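Leucyl-trna synthetase (Plasmodium falciparum, PDB 5FOC) probably hydrolyses mischarged tRNA through this editing domain of the cytosolic enzyme, whose full-length form joins leucine to tRNA(Leu) at the expense of ATP. Local coordinates at residues Glu315-Ser319 / Tyr320-Lys324; Gly308-Tyr311 / Tyr312-Lys316. The protein carries 2 engineered substitutions. All coordinates share one frame; numbering follows the deposited sequence.

Contact 1. Residues Glu315-Ser319 / Tyr320-Lys324; sequences EKVSS and YKDVK
D322 OD2 is gripped from two directions. The backbone N of S318 reaches the anti lone pair of D322 OD2 at 2.9 Å in a nearly straight bond (164°). K324 NZ meets OD2 on the syn side at 2.9 Å, somewhat out of the carboxylate plane, as a salt bridge. The other oxygen, OD1, takes the backbone N of K324 at 3.0 Å, so both ends of the carboxylate are tied and its rotation is fixed. A chi1 of -165°, with CG opposite the backbone N, turns the carboxylate back onto S318. The K324 arm passes over the V317 backbone, CE 3.3 Å from V317 CA. Its NZ also points at the carbonyl O of K316, but the 2.5 Å between K324 NZ and K316 O is shorter than a normal hydrogen bond and doubtful in detail. The nearby ammonium would be expected to hold D322 in its charged form. The loop joins helix 307-314 to helix 325-339: K316, at positive phi, leaves the first through a Schellman motif, and the bond from K324 N to D322 is a capping bond in front of the second. Between them S319 to D322 form a type I beta turn, closed by D322 N donating to S319 O at 3.2 Å. S319 OG, set between its own backbone N and carbonyl carbon (chi1 75°), accepts from K321 N at 3.1 Å in a rather bent bond. The Y320 ring carries K321 CG over the centre of one face. Its hydroxyl bonds T244 and its backbone N bonds D271 of helix 263-274, while V317 packs on L325 and I328 of helix 325-339.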
ATOM      1  N   GLU A 315      23.438 -10.712   8.831  1.00 41.39           N
ATOM      2  CA  GLU A 315      23.414 -11.695   7.708  1.00 41.59           C
ATOM      3  C   GLU A 315      24.095 -11.195   6.426  1.00 39.80           C
ATOM      4  O   GLU A 315      24.099 -11.896   5.395  1.00 42.12           O
ATOM      5  CB  GLU A 315      22.002 -12.188   7.385  1.00 41.74           C
ATOM      6  CG  GLU A 315      21.146 -12.653   8.554  1.00 43.85           C
ATOM      7  CD  GLU A 315      21.715 -13.803   9.353  1.00 49.25           C
ATOM      8  OE1 GLU A 315      22.453 -14.640   8.792  1.00 48.14           O
ATOM      9  OE2 GLU A 315      21.389 -13.878  10.564  1.00 56.46           O
ATOM     10  N   LYS A 316      24.681 -10.002   6.504  1.00 38.46           N
ATOM     11  CA  LYS A 316      25.472  -9.398   5.432  1.00 44.10           C
ATOM     12  C   LYS A 316      24.687  -9.180   4.146  1.00 46.32           C
ATOM     13  O   LYS A 316      25.207  -9.386   3.044  1.00 52.64           O
ATOM     14  CB  LYS A 316      26.756 -10.214   5.176  1.00 44.64           C
ATOM     15  CG  LYS A 316      27.618 -10.364   6.406  1.00 43.14           C
ATOM     16  CD  LYS A 316      28.345  -9.074   6.717  1.00 45.33           C
ATOM     17  CE  LYS A 316      28.852  -9.113   8.138  1.00 50.06           C
ATOM     18  NZ  LYS A 316      30.010  -8.203   8.289  1.00 58.05           N
ATOM     19  N   VAL A 317      23.442  -8.739   4.286  1.00 41.04           N
ATOM     20  CA  VAL A 317      22.569  -8.498   3.139  1.00 36.38           C
ATOM     21  C   VAL A 317      23.181  -7.447   2.238  1.00 31.10           C
ATOM     22  O   VAL A 317      23.529  -6.350   2.698  1.00 42.60           O
ATOM     23  CB  VAL A 317      21.176  -8.010   3.563  1.00 35.80           C
ATOM     24  CG1 VAL A 317      20.397  -7.538   2.334  1.00 31.37           C
ATOM     25  CG2 VAL A 317      20.451  -9.086   4.378  1.00 34.77           C
ATOM     26  N   SER A 318      23.273  -7.758   0.952  1.00 30.99           N
ATOM     27  CA  SER A 318      24.001  -6.914   0.002  1.00 32.65           C
ATOM     28  C   SER A 318      23.165  -5.866  -0.691  1.00 29.53           C
ATOM     29  O   SER A 318      23.713  -4.865  -1.115  1.00 32.78           O
ATOM     30  CB  SER A 318      24.718  -7.782  -1.022  1.00 34.39           C
ATOM     31  OG  SER A 318      25.657  -8.564  -0.315  1.00 35.55           O
ATOM     32  N   SER A 319      21.861  -6.117  -0.802  1.00 27.92           N
ATOM     33  CA  SER A 319      20.909  -5.262  -1.475  1.00 28.99           C
ATOM     34  C   SER A 319      19.500  -5.796  -1.179  1.00 25.06           C
ATOM     35  O   SER A 319      19.330  -6.904  -0.614  1.00 27.92           O
ATOM     36  CB  SER A 319      21.118  -5.254  -2.987  1.00 25.88           C
ATOM     37  OG  SER A 319      20.623  -6.487  -3.542  1.00 26.29           O
ATOM     38  N   TYR A 320      18.482  -5.036  -1.593  1.00 26.65           N
ATOM     39  CA  TYR A 320      17.101  -5.456  -1.359  1.00 21.25           C
ATOM     40  C   TYR A 320      16.703  -6.563  -2.318  1.00 23.29           C
ATOM     41  O   TYR A 320      15.640  -7.133  -2.170  1.00 25.55           O
ATOM     42  CB  TYR A 320      16.105  -4.288  -1.360  1.00 22.66           C
ATOM     43  CG  TYR A 320      15.592  -3.809  -2.701  1.00 22.26           C
ATOM     44  CD1 TYR A 320      16.217  -2.764  -3.407  1.00 25.93           C
ATOM     45  CD2 TYR A 320      14.399  -4.295  -3.204  1.00 23.59           C
ATOM     46  CE1 TYR A 320      15.717  -2.331  -4.627  1.00 25.93           C
ATOM     47  CE2 TYR A 320      13.891  -3.876  -4.401  1.00 22.84           C
ATOM     48  CZ  TYR A 320      14.538  -2.865  -5.109  1.00 23.68           C
ATOM     49  OH  TYR A 320      13.989  -2.464  -6.312  1.00 30.31           O
ATOM     50  N   LYS A 321      17.549  -6.826  -3.307  1.00 25.33           N
ATOM     51  CA  LYS A 321      17.357  -7.944  -4.235  1.00 25.69           C
ATOM     52  C   LYS A 321      18.260  -9.147  -3.965  1.00 24.19           C
ATOM     53  O   LYS A 321      18.263 -10.105  -4.753  1.00 30.30           O
ATOM     54  CB  LYS A 321      17.578  -7.433  -5.661  1.00 29.00           C
ATOM     55  CG  LYS A 321      16.558  -6.371  -6.069  1.00 31.90           C
ATOM     56  CD  LYS A 321      17.003  -5.534  -7.261  1.00 35.01           C
ATOM     57  CE  LYS A 321      17.998  -4.481  -6.829  1.00 38.80           C
ATOM     58  NZ  LYS A 321      18.345  -3.613  -7.977  1.00 40.78           N
ATOM     59  N   ASP A 322      18.956  -9.149  -2.834  1.00 24.73           N
ATOM     60  CA  ASP A 322      19.749 -10.308  -2.359  1.00 25.01           C
ATOM     61  C   ASP A 322      18.853 -11.556  -2.262  1.00 25.66           C
ATOM     62  O   ASP A 322      17.803 -11.528  -1.628  1.00 29.72           O
ATOM     63  CB  ASP A 322      20.359  -9.940  -0.994  1.00 28.36           C
ATOM     64  CG  ASP A 322      21.481 -10.860  -0.554  1.00 26.80           C
ATOM     65  OD1 ASP A 322      21.344 -12.105  -0.706  1.00 29.70           O
ATOM     66  OD2 ASP A 322      22.498 -10.344  -0.018  1.00 30.42           O
ATOM     67  N   VAL A 323      19.277 -12.660  -2.887  1.00 26.28           N
ATOM     68  CA  VAL A 323      18.521 -13.924  -2.843  1.00 26.62           C
ATOM     69  C   VAL A 323      18.308 -14.482  -1.445  1.00 31.28           C
ATOM     70  O   VAL A 323      17.381 -15.279  -1.229  1.00 34.00           O
ATOM     71  CB  VAL A 323      19.180 -15.029  -3.715  1.00 31.37           C
ATOM     72  CG1 VAL A 323      19.201 -14.621  -5.173  1.00 32.07           C
ATOM     73  CG2 VAL A 323      20.559 -15.449  -3.192  1.00 32.80           C
ATOM     74  N   LYS A 324      19.175 -14.124  -0.507  1.00 28.53           N
ATOM     75  CA  LYS A 324      19.057 -14.652   0.835  1.00 35.88           C
ATOM     76  C   LYS A 324      17.979 -13.935   1.651  1.00 30.02           C
ATOM     77  O   LYS A 324      17.573 -14.437   2.697  1.00 30.05           O
ATOM     78  CB  LYS A 324      20.426 -14.678   1.538  1.00 40.07           C
ATOM     79  CG  LYS A 324      20.827 -13.368   2.168  1.00 48.58           C
ATOM     80  CD  LYS A 324      22.325 -13.243   2.465  1.00 60.94           C
ATOM     81  CE  LYS A 324      22.698 -11.774   2.680  1.00 67.90           C
ATOM     82  NZ  LYS A 324      24.052 -11.394   2.152  1.00 70.11           N
TER

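Contact 2. Residues Gly308-Tyr311 / Tyr312-Lys316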
ATOM      1  N   GLY A 308      15.228  -5.064  12.053  1.00 24.28           N
ATOM      2  CA  GLY A 308      15.407  -5.083  10.620  1.00 28.08           C
ATOM      3  C   GLY A 308      16.834  -4.776  10.229  1.00 25.00           C
ATOM      4  O   GLY A 308      17.422  -5.476   9.424  1.00 28.17           O
ATOM      5  N   LYS A 309      17.375  -3.689  10.796  1.00 26.39           N
ATOM      6  CA  LYS A 309      18.770  -3.313  10.612  1.00 28.72           C
ATOM      7  C   LYS A 309      19.700  -4.389  11.199  1.00 27.71           C
ATOM      8  O   LYS A 309      20.696  -4.753  10.588  1.00 30.22           O
ATOM      9  CB  LYS A 309      19.045  -1.962  11.291  1.00 29.34           C
ATOM     10  CG  LYS A 309      20.462  -1.435  11.108  1.00 27.51           C
ATOM     11  CD  LYS A 309      20.667  -0.068  11.753  1.00 30.69           C
ATOM     12  CE  LYS A 309      22.147   0.223  11.727  1.00 35.92           C
ATOM     13  NZ  LYS A 309      22.573   1.497  12.330  1.00 38.37           N
ATOM     14  N   TYR A 310      19.394  -4.855  12.402  1.00 25.75           N
ATOM     15  CA  TYR A 310      20.239  -5.869  13.067  1.00 28.72           C
ATOM     16  C   TYR A 310      20.471  -7.102  12.161  1.00 28.86           C
ATOM     17  O   TYR A 310      21.600  -7.523  12.010  1.00 30.19           O
ATOM     18  CB  TYR A 310      19.640  -6.306  14.409  1.00 32.50           C
ATOM     19  CG  TYR A 310      20.486  -7.316  15.133  1.00 33.32           C
ATOM     20  CD1 TYR A 310      21.502  -6.922  15.999  1.00 33.74           C
ATOM     21  CD2 TYR A 310      20.271  -8.691  14.948  1.00 35.86           C
ATOM     22  CE1 TYR A 310      22.299  -7.861  16.653  1.00 37.12           C
ATOM     23  CE2 TYR A 310      21.045  -9.627  15.605  1.00 39.30           C
ATOM     24  CZ  TYR A 310      22.059  -9.205  16.448  1.00 38.26           C
ATOM     25  OH  TYR A 310      22.810 -10.159  17.099  1.00 44.05           O
ATOM     26  N   TYR A 311      19.411  -7.647  11.561  1.00 30.25           N
ATOM     27  CA  TYR A 311      19.555  -8.825  10.653  1.00 29.19           C
ATOM     28  C   TYR A 311      20.116  -8.490   9.267  1.00 30.91           C
ATOM     29  O   TYR A 311      20.809  -9.318   8.671  1.00 33.49           O
ATOM     30  CB  TYR A 311      18.269  -9.655  10.584  1.00 26.97           C
ATOM     31  CG  TYR A 311      18.091 -10.388  11.887  1.00 30.86           C
ATOM     32  CD1 TYR A 311      18.833 -11.565  12.171  1.00 38.83           C
ATOM     33  CD2 TYR A 311      17.276  -9.884  12.893  1.00 29.20           C
ATOM     34  CE1 TYR A 311      18.711 -12.224  13.402  1.00 39.65           C
ATOM     35  CE2 TYR A 311      17.124 -10.563  14.120  1.00 32.29           C
ATOM     36  CZ  TYR A 311      17.858 -11.718  14.382  1.00 38.93           C
ATOM     37  OH  TYR A 311      17.718 -12.378  15.605  1.00 41.30           O
ATOM     38  N   TYR A 312      19.830  -7.280   8.763  1.00 28.98           N
ATOM     39  CA  TYR A 312      20.496  -6.774   7.569  1.00 31.83           C
ATOM     40  C   TYR A 312      22.018  -6.866   7.732  1.00 30.37           C
ATOM     41  O   TYR A 312      22.716  -7.426   6.887  1.00 36.31           O
ATOM     42  CB  TYR A 312      20.082  -5.333   7.334  1.00 30.55           C
ATOM     43  CG  TYR A 312      20.660  -4.679   6.121  1.00 28.94           C
ATOM     44  CD1 TYR A 312      20.142  -4.937   4.845  1.00 27.26           C
ATOM     45  CD2 TYR A 312      21.724  -3.770   6.242  1.00 33.30           C
ATOM     46  CE1 TYR A 312      20.660  -4.323   3.719  1.00 28.50           C
ATOM     47  CE2 TYR A 312      22.258  -3.146   5.115  1.00 35.30           C
ATOM     48  CZ  TYR A 312      21.715  -3.420   3.860  1.00 30.39           C
ATOM     49  OH  TYR A 312      22.217  -2.815   2.761  1.00 32.21           O
ATOM     50  N   GLU A 313      22.510  -6.349   8.849  1.00 34.63           N
ATOM     51  CA  GLU A 313      23.955  -6.290   9.124  1.00 37.92           C
ATOM     52  C   GLU A 313      24.571  -7.635   9.464  1.00 39.32           C
ATOM     53  O   GLU A 313      25.629  -7.974   8.935  1.00 44.89           O
ATOM     54  CB  GLU A 313      24.237  -5.324  10.267  1.00 36.37           C
ATOM     55  CG  GLU A 313      23.934  -3.871   9.921  1.00 37.20           C
ATOM     56  CD  GLU A 313      24.118  -2.959  11.110  1.00 45.55           C
ATOM     57  OE1 GLU A 313      24.080  -3.487  12.255  1.00 58.24           O
ATOM     58  OE2 GLU A 313      24.299  -1.719  10.914  1.00 47.94           O
ATOM     59  N   LYS A 314      23.915  -8.381  10.355  1.00 37.56           N
ATOM     60  CA  LYS A 314      24.435  -9.662  10.822  1.00 38.77           C
ATOM     61  C   LYS A 314      24.467 -10.678   9.691  1.00 41.20           C
ATOM     62  O   LYS A 314      25.440 -11.418   9.596  1.00 48.21           O
ATOM     63  CB  LYS A 314      23.607 -10.205  11.983  1.00 41.41           C
ATOM     64  CG  LYS A 314      24.133 -11.479  12.617  1.00 45.79           C
ATOM     65  CD  LYS A 314      23.134 -11.980  13.636  1.00 53.84           C
ATOM     66  CE  LYS A 314      23.579 -13.268  14.291  1.00 61.48           C
ATOM     67  NZ  LYS A 314      22.709 -13.538  15.466  1.00 70.13           N
ATOM     68  N   GLU A 315      23.438 -10.712   8.831  1.00 41.39           N
ATOM     69  CA  GLU A 315      23.414 -11.695   7.708  1.00 41.59           C
ATOM     70  C   GLU A 315      24.095 -11.195   6.426  1.00 39.80           C
ATOM     71  O   GLU A 315      24.099 -11.896   5.395  1.00 42.12           O
ATOM     72  CB  GLU A 315      22.002 -12.188   7.385  1.00 41.74           C
ATOM     73  CG  GLU A 315      21.146 -12.653   8.554  1.00 43.85           C
ATOM     74  CD  GLU A 315      21.715 -13.803   9.353  1.00 49.25           C
ATOM     75  OE1 GLU A 315      22.453 -14.640   8.792  1.00 48.14           O
ATOM     76  OE2 GLU A 315      21.389 -13.878  10.564  1.00 56.46           O
ATOM     77  N   LYS A 316      24.681 -10.002   6.504  1.00 38.46           N
ATOM     78  CA  LYS A 316      25.472  -9.398   5.432  1.00 44.10           C
ATOM     79  C   LYS A 316      24.687  -9.180   4.146  1.00 46.32           C
ATOM     80  O   LYS A 316      25.207  -9.386   3.044  1.00 52.64           O
ATOM     81  CB  LYS A 316      26.756 -10.214   5.176  1.00 44.64           C
ATOM     82  CG  LYS A 316      27.618 -10.364   6.406  1.00 43.14           C
ATOM     83  CD  LYS A 316      28.345  -9.074   6.717  1.00 45.33           C
ATOM     84  CE  LYS A 316      28.852  -9.113   8.138  1.00 50.06           C
ATOM     85  NZ  LYS A 316      30.010  -8.203   8.289  1.00 58.05           N
TER
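K314 and Y310 touch one helical turn apart: K314 CD lies 3.7 Å from Y310 CE2, and the extended lysine chain slants past CE2 toward the hydroxyl end, with NZ near OH. Y311 and E315 instead run side by side and point the same way. The ring and carboxylate are almost coplanar, 8° apart, and E315 OE2 sits at the ring edge, 3.8 Å from Y311 CD1. The bend at chi2 of E315 (-60°) folds its carboxylate back to that edge. K309 and E313 make the third such pair, a long salt bridge with K309 NZ 3.9 Å from E313 OE2. All three are i to i+4 pairs, along helix 307-314 and its C-terminal exit, and the backbone beneath sets their spacing. Four successive bonds do this: Y312 N to G308 O, E313 N to K309 O, K314 N to Y310 O and E315 N to Y311 O. The last turn then ends in a Schellman motif, where K316 N returns weakly to E313 O at 3.3 Å. Y310 CD2 stands 3.7 Å above the centre of one face of the Y311 ring. Further out, Y311 packs against L332 and K335 of helix 325-339 and T263 of helix 263-274, whereas the ring of Y312 meets that of Y266 at about 60° and rests on A267 and E270. G308 O is shared with T263 OG1, which ties the start of the helix to helix 263-274.

How the contacts relate
Contact 2 takes in most of helix 307-314 and its exit, and contact 1 the loop that follows, so the chain runs from one directly into the other through E315 and K316; their centres are 9 Å apart. E315 serves both, its carboxylate facing back along the helix and its carbonyl O lying toward the arm of K324. V317 N, probably hydrogen-bonded to Y312 O at 3.0 Å, joins the two further, as companion of the weak K316 N to E313 O bond in the Schellman motif. Helices 263-274 and 325-339 receive side chains from both contacts, and I328 takes E315 and V317 alike. With centres 23 and 24 Å from that of the chain, both are peripheral to the editing domain.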